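PDB 3QWU: DNA ligase from Aquifex aeolicus, which probably joins nucleic acid ends in an ATP-dependent reaction through a nucleotidyltransferase domain, here holding adenosine, with calcium bound nearby. Local coordinates for residues 71-82 with 213-224. Residues are numbered along the deposited sequence; the frame is centred on the assembly and turned at random. Where two conformers were deposited one is given.
Sequences FEAPFWVEEKVD and REGVVFKEDSER. With CA (calcium ion), chain D; ADN (adenosine), chain C.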
ATOM      1  N   PHE A  71      29.468   7.766   2.701  1.00 45.89           N
ATOM      2  CA  PHE A  71      30.616   8.226   1.916  1.00 46.45           C
ATOM      3  C   PHE A  71      31.846   8.456   2.771  1.00 48.60           C
ATOM      4  O   PHE A  71      31.744   9.040   3.842  1.00 48.76           O
ATOM      5  CB  PHE A  71      30.284   9.492   1.102  1.00 44.79           C
ATOM      6  CG  PHE A  71      29.195   9.270   0.067  1.00 41.87           C
ATOM      7  CD1 PHE A  71      29.400   8.425  -1.009  1.00 41.97           C
ATOM      8  CD2 PHE A  71      27.979   9.883   0.183  1.00 38.68           C
ATOM      9  CE1 PHE A  71      28.386   8.197  -1.957  1.00 40.05           C
ATOM     10  CE2 PHE A  71      26.950   9.629  -0.743  1.00 39.18           C
ATOM     11  CZ  PHE A  71      27.161   8.783  -1.809  1.00 38.06           C
ATOM     12  N   GLU A  72      32.985   7.973   2.255  1.00 49.90           N
ATOM     13  CA  GLU A  72      34.285   8.028   2.906  1.00 53.02           C
ATOM     14  C   GLU A  72      35.229   9.006   2.223  1.00 52.58           C
ATOM     15  O   GLU A  72      36.335   9.231   2.722  1.00 55.50           O
ATOM     16  CB  GLU A  72      35.033   6.687   2.771  1.00 54.49           C
ATOM     17  CG  GLU A  72      34.353   5.455   3.312  1.00 56.81           C
ATOM     18  CD  GLU A  72      35.088   4.197   2.841  1.00 59.04           C
ATOM     19  OE1 GLU A  72      35.459   4.143   1.623  1.00 56.80           O
ATOM     20  OE2 GLU A  72      35.307   3.300   3.698  1.00 59.88           O
ATOM     21  N   ALA A  73      34.843   9.486   1.055  1.00 49.91           N
ATOM     22  CA  ALA A  73      35.633  10.405   0.261  1.00 49.01           C
ATOM     23  C   ALA A  73      34.723  11.541  -0.195  1.00 47.03           C
ATOM     24  O   ALA A  73      33.529  11.516   0.046  1.00 46.96           O
ATOM     25  CB  ALA A  73      36.237   9.665  -0.945  1.00 48.18           C
ATOM     26  N   PRO A  74      35.283  12.563  -0.825  1.00 46.80           N
ATOM     27  CA  PRO A  74      34.456  13.577  -1.431  1.00 44.79           C
ATOM     28  C   PRO A  74      33.549  13.007  -2.495  1.00 43.30           C
ATOM     29  O   PRO A  74      33.800  11.901  -3.032  1.00 43.69           O
ATOM     30  CB  PRO A  74      35.468  14.492  -2.112  1.00 46.07           C
ATOM     31  CG  PRO A  74      36.748  14.272  -1.396  1.00 47.51           C
ATOM     32  CD  PRO A  74      36.726  12.848  -0.982  1.00 48.02           C
ATOM     33  N   PHE A  75      32.500  13.756  -2.814  1.00 40.89           N
ATOM     34  CA  PHE A  75      31.540  13.275  -3.755  1.00 39.58           C
ATOM     35  C   PHE A  75      30.977  14.389  -4.603  1.00 38.84           C
ATOM     36  O   PHE A  75      30.750  15.523  -4.151  1.00 39.65           O
ATOM     37  CB  PHE A  75      30.406  12.486  -3.052  1.00 38.65           C
ATOM     38  CG  PHE A  75      29.811  13.211  -1.921  1.00 38.50           C
ATOM     39  CD1 PHE A  75      28.739  14.060  -2.122  1.00 34.85           C
ATOM     40  CD2 PHE A  75      30.359  13.103  -0.649  1.00 37.57           C
ATOM     41  CE1 PHE A  75      28.199  14.764  -1.074  1.00 35.14           C
ATOM     42  CE2 PHE A  75      29.853  13.820   0.380  1.00 38.26           C
ATOM     43  CZ  PHE A  75      28.742  14.657   0.180  1.00 36.21           C
ATOM     44  N   TRP A  76      30.731  14.029  -5.846  1.00 37.68           N
ATOM     45  CA  TRP A  76      30.094  14.918  -6.786  1.00 37.41           C
ATOM     46  C   TRP A  76      28.553  14.847  -6.631  1.00 35.72           C
ATOM     47  O   TRP A  76      27.979  13.774  -6.458  1.00 34.64           O
ATOM     48  CB  TRP A  76      30.509  14.526  -8.210  1.00 37.14           C
ATOM     49  CG  TRP A  76      31.944  14.849  -8.551  1.00 38.61           C
ATOM     50  CD1 TRP A  76      33.008  14.014  -8.484  1.00 38.50           C
ATOM     51  CD2 TRP A  76      32.444  16.097  -9.022  1.00 40.73           C
ATOM     52  NE1 TRP A  76      34.141  14.645  -8.903  1.00 40.86           N
ATOM     53  CE2 TRP A  76      33.830  15.933  -9.236  1.00 41.42           C
ATOM     54  CE3 TRP A  76      31.855  17.339  -9.299  1.00 40.44           C
ATOM     55  CZ2 TRP A  76      34.640  16.958  -9.700  1.00 40.84           C
ATOM     56  CZ3 TRP A  76      32.668  18.363  -9.779  1.00 42.72           C
ATOM     57  CH2 TRP A  76      34.048  18.167  -9.956  1.00 41.70           C
ATOM     58  N   VAL A  77      27.919  15.997  -6.733  1.00 34.68           N
ATOM     59  CA  VAL A  77      26.472  16.111  -6.626  1.00 33.56           C
ATOM     60  C   VAL A  77      25.955  16.493  -7.962  1.00 33.71           C
ATOM     61  O   VAL A  77      26.392  17.468  -8.530  1.00 34.85           O
ATOM     62  CB  VAL A  77      26.122  17.114  -5.577  1.00 33.90           C
ATOM     63  CG1 VAL A  77      24.635  17.379  -5.531  1.00 31.54           C
ATOM     64  CG2 VAL A  77      26.616  16.563  -4.202  1.00 32.14           C
ATOM     65  N   GLU A  78      25.097  15.650  -8.506  1.00 34.55           N
ATOM     66  CA  GLU A  78      24.476  15.832  -9.826  1.00 35.75           C
ATOM     67  C   GLU A  78      22.945  15.915  -9.716  1.00 34.36           C
ATOM     68  O   GLU A  78      22.379  15.330  -8.826  1.00 34.10           O
ATOM     69  CB  GLU A  78      24.806  14.652 -10.741  1.00 35.58           C
ATOM     70  CG  GLU A  78      26.223  14.625 -11.124  1.00 40.06           C
ATOM     71  CD  GLU A  78      26.534  13.543 -12.138  1.00 43.24           C
ATOM     72  OE1 GLU A  78      25.766  12.562 -12.279  1.00 45.13           O
ATOM     73  OE2 GLU A  78      27.555  13.709 -12.810  1.00 45.83           O
ATOM     74  N   GLU A  79      22.294  16.615 -10.646  1.00 33.87           N
ATOM     75  CA  GLU A  79      20.846  16.684 -10.662  1.00 33.16           C
ATOM     76  C   GLU A  79      20.282  15.345 -11.126  1.00 32.50           C
ATOM     77  O   GLU A  79      20.777  14.752 -12.076  1.00 31.10           O
ATOM     78  CB  GLU A  79      20.305  17.777 -11.580  1.00 32.84           C
ATOM     79  CG  GLU A  79      18.739  17.757 -11.605  1.00 32.82           C
ATOM     80  CD  GLU A  79      18.096  18.746 -12.593  1.00 31.68           C
ATOM     81  OE1 GLU A  79      18.843  19.414 -13.320  1.00 31.80           O
ATOM     82  OE2 GLU A  79      16.849  18.855 -12.637  1.00 28.12           O
ATOM     83  N   LYS A  80      19.254  14.897 -10.416  1.00 31.91           N
ATOM     84  CA  LYS A  80      18.502  13.742 -10.785  1.00 32.12           C
ATOM     85  C   LYS A  80      17.294  14.235 -11.632  1.00 32.23           C
ATOM     86  O   LYS A  80      16.410  14.990 -11.183  1.00 31.35           O
ATOM     87  CB  LYS A  80      18.050  12.948  -9.535  1.00 32.83           C
ATOM     88  CG  LYS A  80      17.616  11.542  -9.934  1.00 36.10           C
ATOM     89  CD  LYS A  80      16.978  10.698  -8.864  1.00 40.31           C
ATOM     90  CE  LYS A  80      16.200   9.464  -9.543  1.00 43.66           C
ATOM     91  NZ  LYS A  80      15.477   9.760 -10.924  1.00 47.66           N
ATOM     92  N   VAL A  81      17.315  13.880 -12.899  1.00 32.76           N
ATOM     93  CA  VAL A  81      16.326  14.377 -13.846  1.00 32.34           C
ATOM     94  C   VAL A  81      15.243  13.300 -13.944  1.00 32.06           C
ATOM     95  O   VAL A  81      15.520  12.096 -14.078  1.00 31.07           O
ATOM     96  CB  VAL A  81      16.956  14.656 -15.251  1.00 32.00           C
ATOM     97  CG1 VAL A  81      15.854  14.884 -16.278  1.00 31.94           C
ATOM     98  CG2 VAL A  81      17.876  15.846 -15.208  1.00 30.83           C
ATOM     99  N   ASP A  82      14.012  13.751 -13.864  1.00 32.76           N
ATOM    100  CA  ASP A  82      12.868  12.870 -13.833  1.00 33.55           C
ATOM    101  C   ASP A  82      12.386  12.592 -15.256  1.00 32.39           C
ATOM    102  O   ASP A  82      11.637  13.362 -15.843  1.00 30.98           O
ATOM    103  CB  ASP A  82      11.771  13.481 -12.985  1.00 34.61           C
ATOM    104  CG  ASP A  82      10.599  12.520 -12.770  1.00 40.26           C
ATOM    105  OD1 ASP A  82      10.749  11.279 -12.912  1.00 44.35           O
ATOM    106  OD2 ASP A  82       9.506  13.001 -12.424  1.00 50.97           O
ATOM    107  N   ARG A 213      12.383  20.479  -8.893  1.00 30.05           N
ATOM    108  CA  ARG A 213      13.306  19.486  -9.458  1.00 29.54           C
ATOM    109  C   ARG A 213      13.215  18.190  -8.684  1.00 28.99           C
ATOM    110  O   ARG A 213      12.654  18.161  -7.575  1.00 28.32           O
ATOM    111  CB  ARG A 213      14.727  20.053  -9.444  1.00 31.12           C
ATOM    112  CG  ARG A 213      14.858  21.029 -10.617  1.00 31.90           C
ATOM    113  CD  ARG A 213      16.090  21.770 -10.750  1.00 34.18           C
ATOM    114  NE  ARG A 213      15.833  22.771 -11.780  1.00 40.76           N
ATOM    115  CZ  ARG A 213      16.433  22.849 -12.960  1.00 44.70           C
ATOM    116  NH1 ARG A 213      17.444  22.012 -13.311  1.00 44.69           N
ATOM    117  NH2 ARG A 213      16.047  23.815 -13.779  1.00 42.70           N
ATOM    118  N   GLU A 214      13.679  17.103  -9.272  1.00 28.06           N
ATOM    119  CA  GLU A 214      13.421  15.817  -8.625  1.00 28.61           C
ATOM    120  C   GLU A 214      14.276  15.575  -7.383  1.00 28.82           C
ATOM    121  O   GLU A 214      13.797  15.046  -6.390  1.00 29.12           O
ATOM    122  CB  GLU A 214      13.575  14.654  -9.577  1.00 28.41           C
ATOM    123  CG  GLU A 214      13.059  13.388  -8.931  1.00 29.80           C
ATOM    124  CD  GLU A 214      13.064  12.221  -9.890  1.00 36.62           C
ATOM    125  OE1 GLU A 214      12.034  11.506  -9.928  1.00 41.92           O
ATOM    126  OE2 GLU A 214      14.071  12.035 -10.618  1.00 36.17           O
ATOM    127  N   GLY A 215      15.525  16.020  -7.419  1.00 29.49           N
ATOM    128  CA  GLY A 215      16.508  15.618  -6.433  1.00 29.37           C
ATOM    129  C   GLY A 215      17.915  15.617  -6.981  1.00 28.95           C
ATOM    130  O   GLY A 215      18.184  16.244  -7.994  1.00 29.93           O
ATOM    131  N   VAL A 216      18.819  14.938  -6.294  1.00 28.82           N
ATOM    132  CA  VAL A 216      20.184  14.805  -6.752  1.00 28.67           C
ATOM    133  C   VAL A 216      20.640  13.372  -6.637  1.00 29.24           C
ATOM    134  O   VAL A 216      20.044  12.575  -5.892  1.00 28.20           O
ATOM    135  CB  VAL A 216      21.128  15.726  -5.912  1.00 30.31           C
ATOM    136  CG1 VAL A 216      20.667  17.169  -6.009  1.00 26.51           C
ATOM    137  CG2 VAL A 216      21.173  15.245  -4.425  1.00 29.03           C
ATOM    138  N   VAL A 217      21.707  13.048  -7.383  1.00 30.64           N
ATOM    139  CA  VAL A 217      22.491  11.807  -7.176  1.00 30.26           C
ATOM    140  C   VAL A 217      23.876  12.121  -6.674  1.00 30.44           C
ATOM    141  O   VAL A 217      24.557  12.942  -7.232  1.00 29.73           O
ATOM    142  CB  VAL A 217      22.652  10.996  -8.479  1.00 30.49           C
ATOM    143  CG1 VAL A 217      23.336   9.652  -8.206  1.00 28.09           C
ATOM    144  CG2 VAL A 217      21.318  10.765  -9.105  1.00 30.04           C
ATOM    145  N   PHE A 218      24.298  11.453  -5.609  1.00 31.43           N
ATOM    146  CA  PHE A 218      25.620  11.652  -5.047  1.00 31.87           C
ATOM    147  C   PHE A 218      26.551  10.563  -5.586  1.00 32.21           C
ATOM    148  O   PHE A 218      26.155   9.406  -5.619  1.00 31.64           O
ATOM    149  CB  PHE A 218      25.547  11.560  -3.529  1.00 32.55           C
ATOM    150  CG  PHE A 218      24.579  12.530  -2.903  1.00 33.21           C
ATOM    151  CD1 PHE A 218      24.931  13.846  -2.733  1.00 34.61           C
ATOM    152  CD2 PHE A 218      23.342  12.104  -2.438  1.00 32.92           C
ATOM    153  CE1 PHE A 218      24.096  14.750  -2.130  1.00 34.81           C
ATOM    154  CE2 PHE A 218      22.493  12.993  -1.856  1.00 34.32           C
ATOM    155  CZ  PHE A 218      22.887  14.355  -1.697  1.00 35.33           C
ATOM    156  N   LYS A 219      27.760  10.942  -6.020  1.00 33.51           N
ATOM    157  CA  LYS A 219      28.745  10.006  -6.668  1.00 35.38           C
ATOM    158  C   LYS A 219      30.149  10.126  -6.103  1.00 37.18           C
ATOM    159  O   LYS A 219      30.837  11.106  -6.343  1.00 37.47           O
ATOM    160  CB  LYS A 219      28.804  10.211  -8.175  1.00 34.94           C
ATOM    161  CG  LYS A 219      27.417  10.207  -8.785  1.00 36.10           C
ATOM    162  CD  LYS A 219      27.334  10.081 -10.299  1.00 37.03           C
ATOM    163  CE  LYS A 219      25.835  10.092 -10.741  1.00 35.08           C
ATOM    164  NZ  LYS A 219      25.628  10.104 -12.242  1.00 38.11           N
ATOM    165  N   GLU A 220      30.543   9.112  -5.339  1.00 38.87           N
ATOM    166  CA  GLU A 220      31.824   9.092  -4.653  1.00 40.83           C
ATOM    167  C   GLU A 220      32.963   9.165  -5.645  1.00 41.22           C
ATOM    168  O   GLU A 220      32.991   8.469  -6.643  1.00 40.84           O
ATOM    169  CB  GLU A 220      31.980   7.864  -3.744  1.00 41.21           C
ATOM    170  CG  GLU A 220      33.068   8.038  -2.650  1.00 42.93           C
ATOM    171  CD  GLU A 220      33.104   6.836  -1.722  1.00 43.41           C
ATOM    172  OE1 GLU A 220      33.677   5.819  -2.117  1.00 45.60           O
ATOM    173  OE2 GLU A 220      32.501   6.871  -0.638  1.00 41.39           O
ATOM    174  N   ASP A 221      33.890  10.061  -5.359  1.00 42.87           N
ATOM    175  CA  ASP A 221      34.987  10.356  -6.263  1.00 43.65           C
ATOM    176  C   ASP A 221      36.048   9.334  -5.895  1.00 44.66           C
ATOM    177  O   ASP A 221      36.981   9.626  -5.196  1.00 46.32           O
ATOM    178  CB  ASP A 221      35.439  11.790  -6.006  1.00 44.01           C
ATOM    179  CG  ASP A 221      36.534  12.259  -6.963  1.00 48.39           C
ATOM    180  OD1 ASP A 221      36.461  11.934  -8.169  1.00 48.81           O
ATOM    181  OD2 ASP A 221      37.439  12.997  -6.490  1.00 49.91           O
ATOM    182  N   SER A 222      35.858   8.094  -6.299  1.00 44.35           N
ATOM    183  CA  SER A 222      36.703   7.060  -5.822  1.00 45.68           C
ATOM    184  C   SER A 222      36.628   5.839  -6.685  1.00 45.63           C
ATOM    185  O   SER A 222      35.849   5.806  -7.598  1.00 44.66           O
ATOM    186  CB  SER A 222      36.262   6.696  -4.421  1.00 45.87           C
ATOM    187  OG  SER A 222      34.999   6.068  -4.494  1.00 46.84           O
ATOM    188  N   GLU A 223      37.466   4.845  -6.372  1.00 47.54           N
ATOM    189  CA  GLU A 223      37.436   3.571  -7.097  0.60 48.39           C
ATOM    190  C   GLU A 223      36.112   2.813  -6.930  1.00 46.99           C
ATOM    191  O   GLU A 223      35.524   2.381  -7.893  1.00 45.87           O
ATOM    192  CB  GLU A 223      38.624   2.663  -6.725  0.60 50.19           C
ATOM    193  CG  GLU A 223      39.822   2.782  -7.674  0.60 52.83           C
ATOM    194  CD  GLU A 223      39.491   2.461  -9.130  0.60 55.08           C
ATOM    195  OE1 GLU A 223      38.700   1.514  -9.376  0.60 56.17           O
ATOM    196  OE2 GLU A 223      40.037   3.153 -10.030  0.60 55.36           O
ATOM    197  N   ARG A 224      35.635   2.645  -5.731  1.00 47.66           N
ATOM    198  CA  ARG A 224      34.388   1.922  -5.595  1.00 48.11           C
ATOM    199  C   ARG A 224      33.213   2.773  -6.135  1.00 46.17           C
ATOM    200  O   ARG A 224      32.199   2.243  -6.569  1.00 44.96           O
ATOM    201  CB  ARG A 224      34.188   1.458  -4.155  1.00 49.47           C
ATOM    202  CG  ARG A 224      33.960   2.580  -3.173  1.00 49.97           C
ATOM    203  CD  ARG A 224      33.368   2.062  -1.902  1.00 49.80           C
ATOM    204  NE  ARG A 224      32.887   3.170  -1.096  1.00 51.51           N
ATOM    205  CZ  ARG A 224      32.471   3.065   0.160  1.00 53.46           C
ATOM    206  NH1 ARG A 224      32.029   4.156   0.796  1.00 53.03           N
ATOM    207  NH2 ARG A 224      32.484   1.883   0.780  1.00 53.23           N
TER
HETATM  208 CA    CA D 601       8.414  12.633 -10.101  1.00 84.06          CA
HETATM  209  O5' ADN C 501      17.842   4.833 -10.204  1.00 52.75           O
HETATM  210  C5' ADN C 501      17.996   6.241 -10.382  1.00 45.58           C
HETATM  211  C4' ADN C 501      17.523   6.633 -11.777  1.00 45.03           C
HETATM  212  O4' ADN C 501      17.474   8.083 -11.939  1.00 43.57           O
HETATM  213  C3' ADN C 501      18.488   6.123 -12.839  1.00 44.17           C
HETATM  214  O3' ADN C 501      18.206   4.816 -13.332  1.00 45.67           O
HETATM  215  C2' ADN C 501      18.425   7.184 -13.932  1.00 42.47           C
HETATM  216  O2' ADN C 501      17.600   6.760 -15.004  1.00 41.05           O
HETATM  217  C1' ADN C 501      17.837   8.439 -13.289  1.00 41.97           C
HETATM  218  N9  ADN C 501      18.772   9.573 -13.224  1.00 40.32           N
HETATM  219  C8  ADN C 501      18.410  10.856 -13.454  1.00 41.58           C
HETATM  220  N7  ADN C 501      19.451  11.713 -13.325  1.00 38.64           N
HETATM  221  C5  ADN C 501      20.504  10.935 -12.965  1.00 37.66           C
HETATM  222  C6  ADN C 501      21.904  11.209 -12.626  1.00 39.30           C
HETATM  223  N6  ADN C 501      22.326  12.503 -12.682  1.00 37.84           N
HETATM  224  N1  ADN C 501      22.723  10.150 -12.336  1.00 40.76           N
HETATM  225  C2  ADN C 501      22.235   8.877 -12.292  1.00 40.06           C
HETATM  226  N3  ADN C 501      20.936   8.563 -12.560  1.00 37.59           N
HETATM  227  C4  ADN C 501      20.062   9.533 -12.909  1.00 38.96           C
HETATM  228  O   HOH W   1      36.472   4.844  -1.036  1.00 50.47           O
HETATM  229  O   HOH W   2      15.251  17.337 -11.500  1.00 28.42           O
HETATM  230  O   HOH W   3       8.788  10.534 -11.087  1.00 46.79           O
HETATM  231  O   HOH W   4       9.683  11.363  -8.758  1.00 40.16           O
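Phe218 overlaps Val77 across two antiparallel strands, 75-80 and 215-220: CG2 of Val77 meets the ring edge at CD1 of Phe218, 3.5 Å away. Phe75 lies alongside, while the side chain of Phe71 crosses that of Phe218 at about a right angle, with CZ 3.6 Å from CB of Phe218. Ile201 of helix 195-210 packs on Phe75.

The opposite face, with Glu78, Val217 and Lys219, receives adenosine. Lys219, its chain extended beyond CG, forms a salt bridge through NZ with Glu78 OE1 and also donates to adenine N1 at 2.9 Å. Asp158 is a further partner of NZ. Lys80 NZ, swung by chi4 -36°, bonds both Glu214 OE2 and the ribose O4'.

At the end of strand 215-220, Arg224 grips Glu220 side-on, NE to OE1 and NH1 to OE2, while Glu72 N reaches OE2 from above the carboxylate plane at 3.1 Å. The Glu72 carboxylate stacks on the guanidinium, pairing by charge alone. Replacing Glu220 by an alanine would probably leave Arg224 without its bidentate partner and Glu72 N without this acceptor.

The paired charges are consistent with a ligase-family nucleotide pocket whose acidic residues probably orient Lys219 toward base and Lys80 toward sugar.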